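Local coordinates for GTN Reductase (Agrobacterium tumefaciens, PDB 5N6G), which probably reduces activated carbon-carbon double bonds with NAD(P)H as electron donor, as an FMN-containing ene-reductase of the Old Yellow Enzyme family, at residues A[263-268]-A[303-308]; A[104-109]-A[128-133]; A[155-160]-A[212-217]. All blocks are in the same frame, centred on the assembly; numbering follows the deposited sequence.

Contact 1: A[263-268]-A[303-308]. With FMN (flavin mononucleotide), chain B.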
loop_
_atom_site.group_PDB
_atom_site.type_symbol
_atom_site.label_atom_id
_atom_site.label_comp_id
_atom_site.label_asym_id
_atom_site.label_seq_id
_atom_site.Cartn_x
_atom_site.Cartn_y
_atom_site.Cartn_z
ATOM N N PHE A 263 2.739 -11.557 4.855
ATOM C CA PHE A 263 2.187 -10.600 5.803
ATOM C C PHE A 263 0.847 -10.074 5.318
ATOM O O PHE A 263 0.554 -10.032 4.115
ATOM C CB PHE A 263 3.153 -9.423 6.087
ATOM C CG PHE A 263 3.500 -8.572 4.880
ATOM C CD1 PHE A 263 4.593 -8.910 4.084
ATOM C CD2 PHE A 263 2.759 -7.438 4.553
ATOM C CE1 PHE A 263 4.940 -8.141 2.968
ATOM C CE2 PHE A 263 3.110 -6.658 3.439
ATOM C CZ PHE A 263 4.191 -7.014 2.656
ATOM N N ILE A 264 0.040 -9.673 6.303
ATOM C CA ILE A 264 -1.190 -8.919 6.116
ATOM C C ILE A 264 -0.992 -7.588 6.823
ATOM O O ILE A 264 -0.653 -7.562 8.011
ATOM C CB ILE A 264 -2.419 -9.635 6.721
ATOM C CG1 ILE A 264 -2.461 -11.128 6.340
ATOM C CG2 ILE A 264 -3.699 -8.870 6.352
ATOM C CD1 ILE A 264 -2.680 -11.385 4.856
ATOM N N HIS A 265 -1.210 -6.494 6.104
ATOM C CA HIS A 265 -1.063 -5.146 6.625
ATOM C C HIS A 265 -2.440 -4.506 6.658
ATOM O O HIS A 265 -3.070 -4.332 5.609
ATOM C CB HIS A 265 -0.087 -4.368 5.738
ATOM C CG HIS A 265 0.235 -2.991 6.202
ATOM N ND1 HIS A 265 1.181 -2.225 5.565
ATOM C CD2 HIS A 265 -0.254 -2.228 7.206
ATOM C CE1 HIS A 265 1.280 -1.054 6.167
ATOM N NE2 HIS A 265 0.421 -1.026 7.166
ATOM N N VAL A 266 -2.924 -4.178 7.854
ATOM C CA VAL A 266 -4.296 -3.717 8.041
ATOM C C VAL A 266 -4.304 -2.275 8.530
ATOM O O VAL A 266 -3.650 -1.940 9.528
ATOM C CB VAL A 266 -5.067 -4.630 9.013
ATOM C CG1 VAL A 266 -4.399 -4.679 10.377
ATOM C CG2 VAL A 266 -6.513 -4.180 9.150
ATOM N N VAL A 267 -5.074 -1.438 7.837
ATOM C CA VAL A 267 -5.405 -0.081 8.268
ATOM C C VAL A 267 -6.624 -0.184 9.167
ATOM O O VAL A 267 -7.705 -0.601 8.726
ATOM C CB VAL A 267 -5.692 0.837 7.066
ATOM C CG1 VAL A 267 -6.090 2.243 7.524
ATOM C CG2 VAL A 267 -4.492 0.901 6.113
ATOM N N GLU A 268 -6.469 0.230 10.418
ATOM C CA GLU A 268 -7.528 0.162 11.408
ATOM C C GLU A 268 -8.245 1.506 11.449
ATOM O O GLU A 268 -7.714 2.490 11.974
ATOM C CB GLU A 268 -6.941 -0.217 12.766
ATOM C CG GLU A 268 -6.289 -1.596 12.715
ATOM C CD GLU A 268 -5.546 -1.981 13.987
ATOM O OE1 GLU A 268 -4.923 -1.106 14.638
ATOM O OE2 GLU A 268 -5.581 -3.182 14.317
ATOM N N ILE A 303 0.519 -7.000 10.560
ATOM C CA ILE A 303 1.061 -5.651 10.670
ATOM C C ILE A 303 -0.117 -4.702 10.756
ATOM O O ILE A 303 -0.974 -4.702 9.874
ATOM C CB ILE A 303 1.940 -5.271 9.464
ATOM C CG1 ILE A 303 3.050 -6.296 9.221
ATOM C CG2 ILE A 303 2.459 -3.858 9.666
ATOM C CD1 ILE A 303 3.847 -6.025 7.926
ATOM N N ALA A 304 -0.153 -3.884 11.789
ATOM C CA ALA A 304 -1.265 -2.972 11.989
ATOM C C ALA A 304 -0.803 -1.541 11.807
ATOM O O ALA A 304 0.346 -1.208 12.076
ATOM C CB ALA A 304 -1.868 -3.115 13.384
ATOM N N ASN A 305 -1.738 -0.703 11.372
ATOM C CA ASN A 305 -1.485 0.693 11.087
ATOM C C ASN A 305 -2.692 1.528 11.463
ATOM O O ASN A 305 -3.825 1.033 11.496
ATOM C CB ASN A 305 -1.198 0.900 9.600
ATOM C CG ASN A 305 -1.222 2.347 9.216
ATOM O OD1 ASN A 305 -2.211 2.852 8.684
ATOM N ND2 ASN A 305 -0.135 3.044 9.502
ATOM N N ASN A 306 -2.398 2.810 11.734
ATOM C CA ASN A 306 -3.270 3.980 11.735
ATOM C C ASN A 306 -3.425 4.535 13.147
ATOM O O ASN A 306 -4.097 3.957 14.013
ATOM C CB ASN A 306 -4.637 3.711 11.104
ATOM C CG ASN A 306 -5.418 5.005 10.890
ATOM O OD1 ASN A 306 -4.884 5.986 10.364
ATOM N ND2 ASN A 306 -6.669 5.032 11.348
ATOM N N GLY A 307 -2.761 5.657 13.402
ATOM C CA GLY A 307 -2.906 6.348 14.667
ATOM C C GLY A 307 -2.118 5.777 15.822
ATOM O O GLY A 307 -2.388 6.142 16.969
ATOM N N TYR A 308 -1.168 4.885 15.572
ATOM C CA TYR A 308 -0.353 4.361 16.661
ATOM C C TYR A 308 0.648 5.404 17.129
ATOM O O TYR A 308 1.070 6.276 16.366
ATOM C CB TYR A 308 0.390 3.105 16.211
ATOM C CG TYR A 308 -0.471 1.886 16.218
ATOM C CD1 TYR A 308 -0.601 1.134 17.368
ATOM C CD2 TYR A 308 -1.176 1.492 15.086
ATOM C CE1 TYR A 308 -1.392 0.006 17.406
ATOM C CE2 TYR A 308 -1.991 0.349 15.113
ATOM C CZ TYR A 308 -2.093 -0.377 16.289
ATOM O OH TYR A 308 -2.876 -1.498 16.370
HETATM N N1 FMN B . -1.218 4.461 2.070
HETATM C C2 FMN B . -0.918 3.529 1.108
HETATM O O2 FMN B . -1.353 2.357 1.168
HETATM N N3 FMN B . -0.091 3.878 0.062
HETATM C C4 FMN B . 0.457 5.128 -0.154
HETATM O O4 FMN B . 1.223 5.323 -1.098
HETATM C C4A FMN B . 0.110 6.113 0.847
HETATM N N5 FMN B . 0.617 7.315 0.733
HETATM C C5A FMN B . 0.410 8.198 1.779
HETATM C C6 FMN B . 1.036 9.438 1.729
HETATM C C7 FMN B . 0.958 10.318 2.800
HETATM C C7M FMN B . 1.681 11.639 2.712
HETATM C C8 FMN B . 0.232 9.965 3.943
HETATM C C8M FMN B . 0.180 10.867 5.145
HETATM C C9 FMN B . -0.418 8.734 3.990
HETATM C C9A FMN B . -0.323 7.847 2.918
HETATM N N10 FMN B . -0.874 6.549 2.982
HETATM C C10 FMN B . -0.700 5.668 1.951
HETATM C "C1'" FMN B . -1.471 6.106 4.251
HETATM C "C2'" FMN B . -0.393 5.716 5.253
HETATM O "O2'" FMN B . 0.323 4.561 4.801
HETATM C "C3'" FMN B . -0.944 5.438 6.652
HETATM O "O3'" FMN B . -1.953 4.434 6.576
HETATM C "C4'" FMN B . -1.539 6.670 7.332
HETATM O "O4'" FMN B . -0.602 7.749 7.306
HETATM C "C5'" FMN B . -1.995 6.380 8.750
HETATM O "O5'" FMN B . -0.874 5.994 9.570
HETATM P P FMN B . -0.156 6.962 10.660
HETATM O O1P FMN B . -1.226 7.281 11.683
HETATM O O2P FMN B . 0.252 8.205 9.887
HETATM O O3P FMN B . 0.979 6.158 11.179
#

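Contact 2: A[104-109]-A[128-133]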
loop_
_atom_site.group_PDB
_atom_site.type_symbol
_atom_site.label_atom_id
_atom_site.label_comp_id
_atom_site.label_asym_id
_atom_site.label_seq_id
_atom_site.Cartn_x
_atom_site.Cartn_y
_atom_site.Cartn_z
ATOM N N ILE A 104 -9.316 6.134 -9.832
ATOM C CA ILE A 104 -8.757 7.336 -9.192
ATOM C C ILE A 104 -7.588 7.788 -10.057
ATOM O O ILE A 104 -6.414 7.586 -9.738
ATOM C CB ILE A 104 -8.353 7.066 -7.747
ATOM C CG1 ILE A 104 -9.520 6.439 -6.968
ATOM C CG2 ILE A 104 -7.909 8.334 -7.092
ATOM C CD1 ILE A 104 -10.776 7.314 -6.874
ATOM N N SER A 105 -7.915 8.420 -11.182
ATOM C CA SER A 105 -6.903 8.854 -12.137
ATOM C C SER A 105 -7.495 9.952 -13.021
ATOM O O SER A 105 -8.619 10.415 -12.817
ATOM C CB SER A 105 -6.392 7.660 -12.949
ATOM O OG SER A 105 -5.272 7.977 -13.777
ATOM N N HIS A 106 -6.702 10.379 -13.996
ATOM C CA HIS A 106 -7.063 11.450 -14.905
ATOM C C HIS A 106 -6.616 11.045 -16.299
ATOM O O HIS A 106 -5.628 10.331 -16.452
ATOM C CB HIS A 106 -6.394 12.762 -14.477
ATOM C CG HIS A 106 -6.884 13.966 -15.218
ATOM N ND1 HIS A 106 -6.230 14.465 -16.325
ATOM C CD2 HIS A 106 -7.937 14.793 -14.997
ATOM C CE1 HIS A 106 -6.875 15.525 -16.771
ATOM N NE2 HIS A 106 -7.904 15.755 -15.973
ATOM N N THR A 107 -7.379 11.464 -17.304
ATOM C CA THR A 107 -7.054 11.097 -18.683
ATOM C C THR A 107 -5.631 11.494 -19.070
ATOM O O THR A 107 -4.987 10.779 -19.844
ATOM C CB THR A 107 -8.044 11.737 -19.643
ATOM O OG1 THR A 107 -8.028 13.165 -19.457
ATOM C CG2 THR A 107 -9.441 11.185 -19.422
ATOM N N SER A 108 -5.119 12.609 -18.539
ATOM C CA SER A 108 -3.784 13.081 -18.911
ATOM C C SER A 108 -2.665 12.143 -18.447
ATOM O O SER A 108 -1.528 12.264 -18.927
ATOM C CB SER A 108 -3.565 14.488 -18.341
ATOM O OG SER A 108 -3.511 14.421 -16.928
ATOM N N LEU A 109 -2.947 11.233 -17.510
ATOM C CA LEU A 109 -1.983 10.259 -17.019
ATOM C C LEU A 109 -2.097 8.906 -17.710
ATOM O O LEU A 109 -1.209 8.061 -17.539
ATOM C CB LEU A 109 -2.161 10.062 -15.500
ATOM C CG LEU A 109 -2.012 11.320 -14.650
ATOM C CD1 LEU A 109 -2.479 11.056 -13.204
ATOM C CD2 LEU A 109 -0.575 11.799 -14.669
ATOM N N THR A 128 -7.002 14.651 -7.914
ATOM C CA THR A 128 -5.679 14.126 -8.171
ATOM C C THR A 128 -4.732 15.252 -8.557
ATOM O O THR A 128 -5.109 16.424 -8.618
ATOM C CB THR A 128 -5.679 13.039 -9.251
ATOM O OG1 THR A 128 -4.334 12.611 -9.412
ATOM C CG2 THR A 128 -6.216 13.536 -10.598
ATOM N N TYR A 129 -3.478 14.879 -8.803
ATOM C CA TYR A 129 -2.405 15.818 -9.107
ATOM C C TYR A 129 -1.906 15.495 -10.507
ATOM O O TYR A 129 -1.474 14.368 -10.766
ATOM C CB TYR A 129 -1.267 15.710 -8.085
ATOM C CG TYR A 129 -1.685 15.321 -6.667
ATOM C CD1 TYR A 129 -2.909 15.710 -6.139
ATOM C CD2 TYR A 129 -0.843 14.566 -5.855
ATOM C CE1 TYR A 129 -3.288 15.352 -4.860
ATOM C CE2 TYR A 129 -1.215 14.213 -4.562
ATOM C CZ TYR A 129 -2.441 14.611 -4.077
ATOM O OH TYR A 129 -2.829 14.274 -2.805
ATOM N N ILE A 130 -1.982 16.474 -11.407
ATOM C CA ILE A 130 -1.665 16.287 -12.825
ATOM C C ILE A 130 -0.648 17.317 -13.304
ATOM O O ILE A 130 -0.340 18.291 -12.614
ATOM C CB ILE A 130 -2.918 16.331 -13.728
ATOM C CG1 ILE A 130 -3.614 17.691 -13.640
ATOM C CG2 ILE A 130 -3.870 15.198 -13.342
ATOM C CD1 ILE A 130 -4.547 17.956 -14.797
ATOM N N ILE A 131 -0.122 17.066 -14.512
ATOM C CA ILE A 131 0.816 17.965 -15.186
ATOM C C ILE A 131 0.246 18.341 -16.550
ATOM O O ILE A 131 -0.069 17.467 -17.363
ATOM C CB ILE A 131 2.207 17.319 -15.344
ATOM C CG1 ILE A 131 2.782 16.922 -13.972
ATOM C CG2 ILE A 131 3.167 18.259 -16.099
ATOM C CD1 ILE A 131 2.909 18.078 -12.967
ATOM N N ASN A 132 0.145 19.638 -16.807
ATOM C CA ASN A 132 -0.390 20.134 -18.066
ATOM C C ASN A 132 0.650 20.005 -19.183
ATOM O O ASN A 132 1.809 19.645 -18.958
ATOM C CB ASN A 132 -0.827 21.595 -17.921
ATOM C CG ASN A 132 -1.976 21.776 -16.929
ATOM O OD1 ASN A 132 -2.957 21.032 -16.953
ATOM N ND2 ASN A 132 -1.857 22.776 -16.060
ATOM N N ASP A 133 0.219 20.318 -20.409
ATOM C CA ASP A 133 1.122 20.239 -21.555
ATOM C C ASP A 133 2.317 21.172 -21.386
ATOM O O ASP A 133 3.437 20.838 -21.787
ATOM C CB ASP A 133 0.364 20.571 -22.843
ATOM C CG ASP A 133 -0.659 19.509 -23.207
ATOM O OD1 ASP A 133 -0.537 18.367 -22.712
ATOM O OD2 ASP A 133 -1.580 19.813 -23.994
HETATM O O HOH W 1 -0.716 15.027 -16.446
#

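Contact 3: A[155-160]-A[212-217]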
loop_
_atom_site.group_PDB
_atom_site.type_symbol
_atom_site.label_atom_id
_atom_site.label_comp_id
_atom_site.label_asym_id
_atom_site.label_seq_id
_atom_site.Cartn_x
_atom_site.Cartn_y
_atom_site.Cartn_z
ATOM N N LEU A 155 -5.515 -8.734 -18.843
ATOM C CA LEU A 155 -4.346 -7.922 -19.117
ATOM C C LEU A 155 -3.805 -7.300 -17.842
ATOM O O LEU A 155 -2.587 -7.214 -17.647
ATOM C CB LEU A 155 -4.699 -6.846 -20.141
ATOM C CG LEU A 155 -5.001 -7.387 -21.545
ATOM C CD1 LEU A 155 -5.459 -6.247 -22.423
ATOM C CD2 LEU A 155 -3.778 -8.041 -22.131
ATOM N N ILE A 156 -4.686 -6.872 -16.942
ATOM C CA ILE A 156 -4.202 -6.303 -15.689
ATOM C C ILE A 156 -3.515 -7.366 -14.843
ATOM O O ILE A 156 -2.502 -7.095 -14.188
ATOM C CB ILE A 156 -5.351 -5.623 -14.936
ATOM C CG1 ILE A 156 -5.776 -4.369 -15.707
ATOM C CG2 ILE A 156 -4.955 -5.236 -13.506
ATOM C CD1 ILE A 156 -7.050 -3.710 -15.165
ATOM N N LEU A 157 -4.056 -8.590 -14.821
ATOM C CA LEU A 157 -3.380 -9.657 -14.088
ATOM C C LEU A 157 -1.976 -9.877 -14.627
ATOM O O LEU A 157 -1.034 -10.060 -13.846
ATOM C CB LEU A 157 -4.198 -10.950 -14.142
ATOM C CG LEU A 157 -5.481 -10.914 -13.324
ATOM C CD1 LEU A 157 -6.296 -12.179 -13.589
ATOM C CD2 LEU A 157 -5.213 -10.796 -11.847
ATOM N N GLU A 158 -1.808 -9.832 -15.960
ATOM C CA GLU A 158 -0.469 -9.950 -16.528
ATOM C C GLU A 158 0.412 -8.792 -16.079
ATOM O O GLU A 158 1.617 -8.976 -15.843
ATOM C CB GLU A 158 -0.536 -10.036 -18.058
ATOM C CG GLU A 158 0.807 -10.297 -18.735
ATOM C CD GLU A 158 1.611 -11.471 -18.133
ATOM O OE1 GLU A 158 1.039 -12.559 -17.856
ATOM O OE2 GLU A 158 2.830 -11.292 -17.932
ATOM N N ASP A 159 -0.172 -7.592 -15.933
ATOM C CA ASP A 159 0.610 -6.455 -15.452
ATOM C C ASP A 159 1.027 -6.648 -14.000
ATOM O O ASP A 159 2.103 -6.190 -13.602
ATOM C CB ASP A 159 -0.167 -5.144 -15.610
ATOM C CG ASP A 159 -0.301 -4.713 -17.062
ATOM O OD1 ASP A 159 0.508 -5.169 -17.921
ATOM O OD2 ASP A 159 -1.210 -3.896 -17.341
ATOM N N TYR A 160 0.173 -7.264 -13.167
ATOM C CA TYR A 160 0.611 -7.575 -11.806
ATOM C C TYR A 160 1.736 -8.604 -11.809
ATOM O O TYR A 160 2.676 -8.497 -11.006
ATOM C CB TYR A 160 -0.555 -8.052 -10.948
ATOM C CG TYR A 160 -1.348 -6.967 -10.294
ATOM C CD1 TYR A 160 -0.888 -6.306 -9.153
ATOM C CD2 TYR A 160 -2.598 -6.621 -10.777
ATOM C CE1 TYR A 160 -1.626 -5.321 -8.545
ATOM C CE2 TYR A 160 -3.335 -5.628 -10.175
ATOM C CZ TYR A 160 -2.851 -4.996 -9.044
ATOM O OH TYR A 160 -3.595 -4.017 -8.450
ATOM N N LEU A 212 -8.259 -12.129 -5.125
ATOM C CA LEU A 212 -7.593 -13.410 -4.953
ATOM C C LEU A 212 -6.877 -13.835 -6.228
ATOM O O LEU A 212 -5.830 -14.483 -6.159
ATOM C CB LEU A 212 -8.596 -14.459 -4.483
ATOM C CG LEU A 212 -9.161 -14.190 -3.095
ATOM C CD1 LEU A 212 -10.313 -15.149 -2.824
ATOM C CD2 LEU A 212 -8.114 -14.358 -2.007
ATOM N N GLU A 213 -7.365 -13.411 -7.395
ATOM C CA GLU A 213 -6.635 -13.680 -8.631
ATOM C C GLU A 213 -5.339 -12.887 -8.689
ATOM O O GLU A 213 -4.323 -13.407 -9.174
ATOM C CB GLU A 213 -7.513 -13.372 -9.853
ATOM C CG GLU A 213 -8.577 -14.426 -10.085
ATOM C CD GLU A 213 -9.547 -14.101 -11.208
ATOM O OE1 GLU A 213 -9.613 -12.942 -11.653
ATOM O OE2 GLU A 213 -10.264 -15.032 -11.643
ATOM N N VAL A 214 -5.358 -11.637 -8.201
ATOM C CA VAL A 214 -4.132 -10.843 -8.123
ATOM C C VAL A 214 -3.141 -11.518 -7.189
ATOM O O VAL A 214 -1.970 -11.695 -7.530
ATOM C CB VAL A 214 -4.433 -9.396 -7.680
ATOM C CG1 VAL A 214 -3.136 -8.640 -7.408
ATOM C CG2 VAL A 214 -5.285 -8.673 -8.724
ATOM N N VAL A 215 -3.598 -11.921 -5.997
ATOM C CA VAL A 215 -2.692 -12.564 -5.046
ATOM C C VAL A 215 -2.083 -13.821 -5.652
ATOM O O VAL A 215 -0.880 -14.054 -5.555
ATOM C CB VAL A 215 -3.421 -12.876 -3.723
ATOM C CG1 VAL A 215 -2.553 -13.771 -2.827
ATOM C CG2 VAL A 215 -3.769 -11.613 -3.008
ATOM N N ASP A 216 -2.905 -14.660 -6.275
ATOM C CA ASP A 216 -2.384 -15.904 -6.805
ATOM C C ASP A 216 -1.444 -15.660 -7.993
ATOM O O ASP A 216 -0.469 -16.397 -8.160
ATOM C CB ASP A 216 -3.541 -16.834 -7.167
ATOM C CG ASP A 216 -4.346 -17.273 -5.943
ATOM O OD1 ASP A 216 -3.787 -17.233 -4.809
ATOM O OD2 ASP A 216 -5.525 -17.672 -6.105
ATOM N N ALA A 217 -1.700 -14.625 -8.806
ATOM C CA ALA A 217 -0.796 -14.271 -9.906
ATOM C C ALA A 217 0.564 -13.803 -9.387
ATOM O O ALA A 217 1.616 -14.224 -9.901
ATOM C CB ALA A 217 -1.435 -13.193 -10.792
#

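Contact 1: A[263-268]-A[303-308]
Strands 263-267 and 301-305 lie side by side as parallel neighbours in the barrel wall, and the pairing runs on into the turn that holds the flavin phosphate. The N-H of Ile303 bonds to Ile264 O, and Ile303 O in turn accepts from Val266 N at 2.9 Å. Val266 O then takes the N-H of Asn305, and Asn305 O that of Glu268, which extends the ladder past the end of the first strand. His265, Ile303, Val267 and Asn305 share one face of the sheet, Val266 and Ala304 the other. With CG anti to the backbone N (chi1 -176°), the imidazole of His265 receives Ile303 CG2 over one face, 4.2 Å from the ring centroid, and Asn305 CB at its edge; ND1 is hydrogen-bonded to Glu176. The two strands and helix 286-295 make a beta-alpha-beta unit of the TIM barrel, whose strand C-terminal ends carry the cofactor, as is usual for this fold. There an amide suits position 305, since it both accepts and donates: Asn305 OD1 takes the hydroxyl of FMN O3' at 2.6 Å, while ND2 reaches FMN O5' at 3.0 Å. The backbone N-H of Gly307 donates to FMN O1P, N to O1P 2.8 Å, and the residue's positive phi suits glycine. Just before it, Asn306 ND2 donates to Glu268 O at 2.8 Å. On the outer side, the hydroxyl of Tyr308 meets the syn side of the Glu268 carboxylate, OH to OE1 2.7 Å, and Arg275 pairs with the same oxygen.

Contact 2: A[104-109]-A[128-133]
A two-stranded antiparallel hairpin, 127-131 with 137-141, carries Tyr129 of the 2-phenylacrylic acid pocket, and the loop 104-109 packs against its first strand through His106, Ser108 and Leu109. Ile130 makes the largest apolar contribution from the strand. Its CG2 branch sits 3.7 Å from His106 CB, whereas the longer arm ends with CD1 over one face of the imidazole, 4.2 Å from the ring centroid and displaced toward CE1: a CH-pi contact. CG1 stands between the backbone N and the carbonyl carbon (chi1 62°), a placement that carries this arm across the ring. A branched aliphatic chain thus serves both the base and the face of one histidine.

The imidazole is also fixed from its own loop. ND1 receives the N-H of Ser108, N to ND1 3.1 Å, from 34° out of the ring plane, and is hydrogen-bonded to Ser108 OG at 2.8 Å. Ser108 OG also hydrogen-bonds a water, 2.9 Å from its oxygen, and that water accepts from Ile131 N, so a water bridge links Ser108 to the strand beside the apolar contact. Leu109 CD1 lies more loosely against Ile130 CG2, at 4.4 Å. Next to them, Thr128 presents its methyl CG2 to His106 CB at 4.0 Å and keeps OG1 for Gly64 O.

Ala140 of strand 137-141 touches both His106 and Ile130, while Tyr129 CB turns away from the loop and its ring meets Tyr65 and Phe139; the loop 104-109 itself follows barrel strand 94-99.

Contact 3: A[155-160]-A[212-217]
Val214 meets the Tyr160 ring squarely: its CG1 stands over the centre of one face, 3.6 Å from the centroid and 9° off the ring normal, a well-formed CH-pi contact. With CG1 anti to the backbone N (chi1 172°), the other methyl, CG2, is left to touch both Tyr160 CE2 and Leu157 CD2, the latter at 3.8 Å. Beta-branching suits Val214 here, because two methyls fixed close to the backbone can serve two neighbours at once. Leu157 spreads its own fork over the helix beside it. CD2 approaches the backbone at Val214 N to 3.7 Å, and CD1 crosses the Glu213 side chain, 3.9 Å from OE1, an oxygen that is hydrogen-bonded to Tyr200. Ala217, one turn on from Glu213, faces Leu157 O with its small methyl, a loose contact at 4.4 Å from CB.

These residues join helices 150-169 and 204-222, two of the outer helices of the TIM barrel, which follow the third and fourth barrel strands. Their short segments run with axes 9.3 Å apart and 39° between their directions. No hydrogen bond passes between the two segments, so the fit is made by aliphatic branches and a ring face. Beyond this first shell, Ile185 of helix 184-189 touches both Tyr160 and Val214, while Val218 also borders the tyrosine. Phe210, one turn before Val214, packs against Leu157 and Ile156.

The three contacts belong to three parts of one TIM barrel: wall, helical jacket and excursion. Contact 1 is in the wall and grips the flavin directly; contact 3 belongs to the helical jacket, with the Tyr160 side chain about 12 Å from FMN; contact 2 is in an excursion after the third barrel strand. The side chain of Tyr129 in contact 2 comes about 4 Å from the bound 2-phenylacrylic acid and about 8 Å from FMN, whereas the side chain of Val267 in contact 1 is about 8 Å from the acid. Contacts 1 and 2 lie on opposite sides of the chain's centre, their centres 29 Å apart. No two contacts touch; the nearest atoms of contacts 1 and 3 are about 8 Å apart.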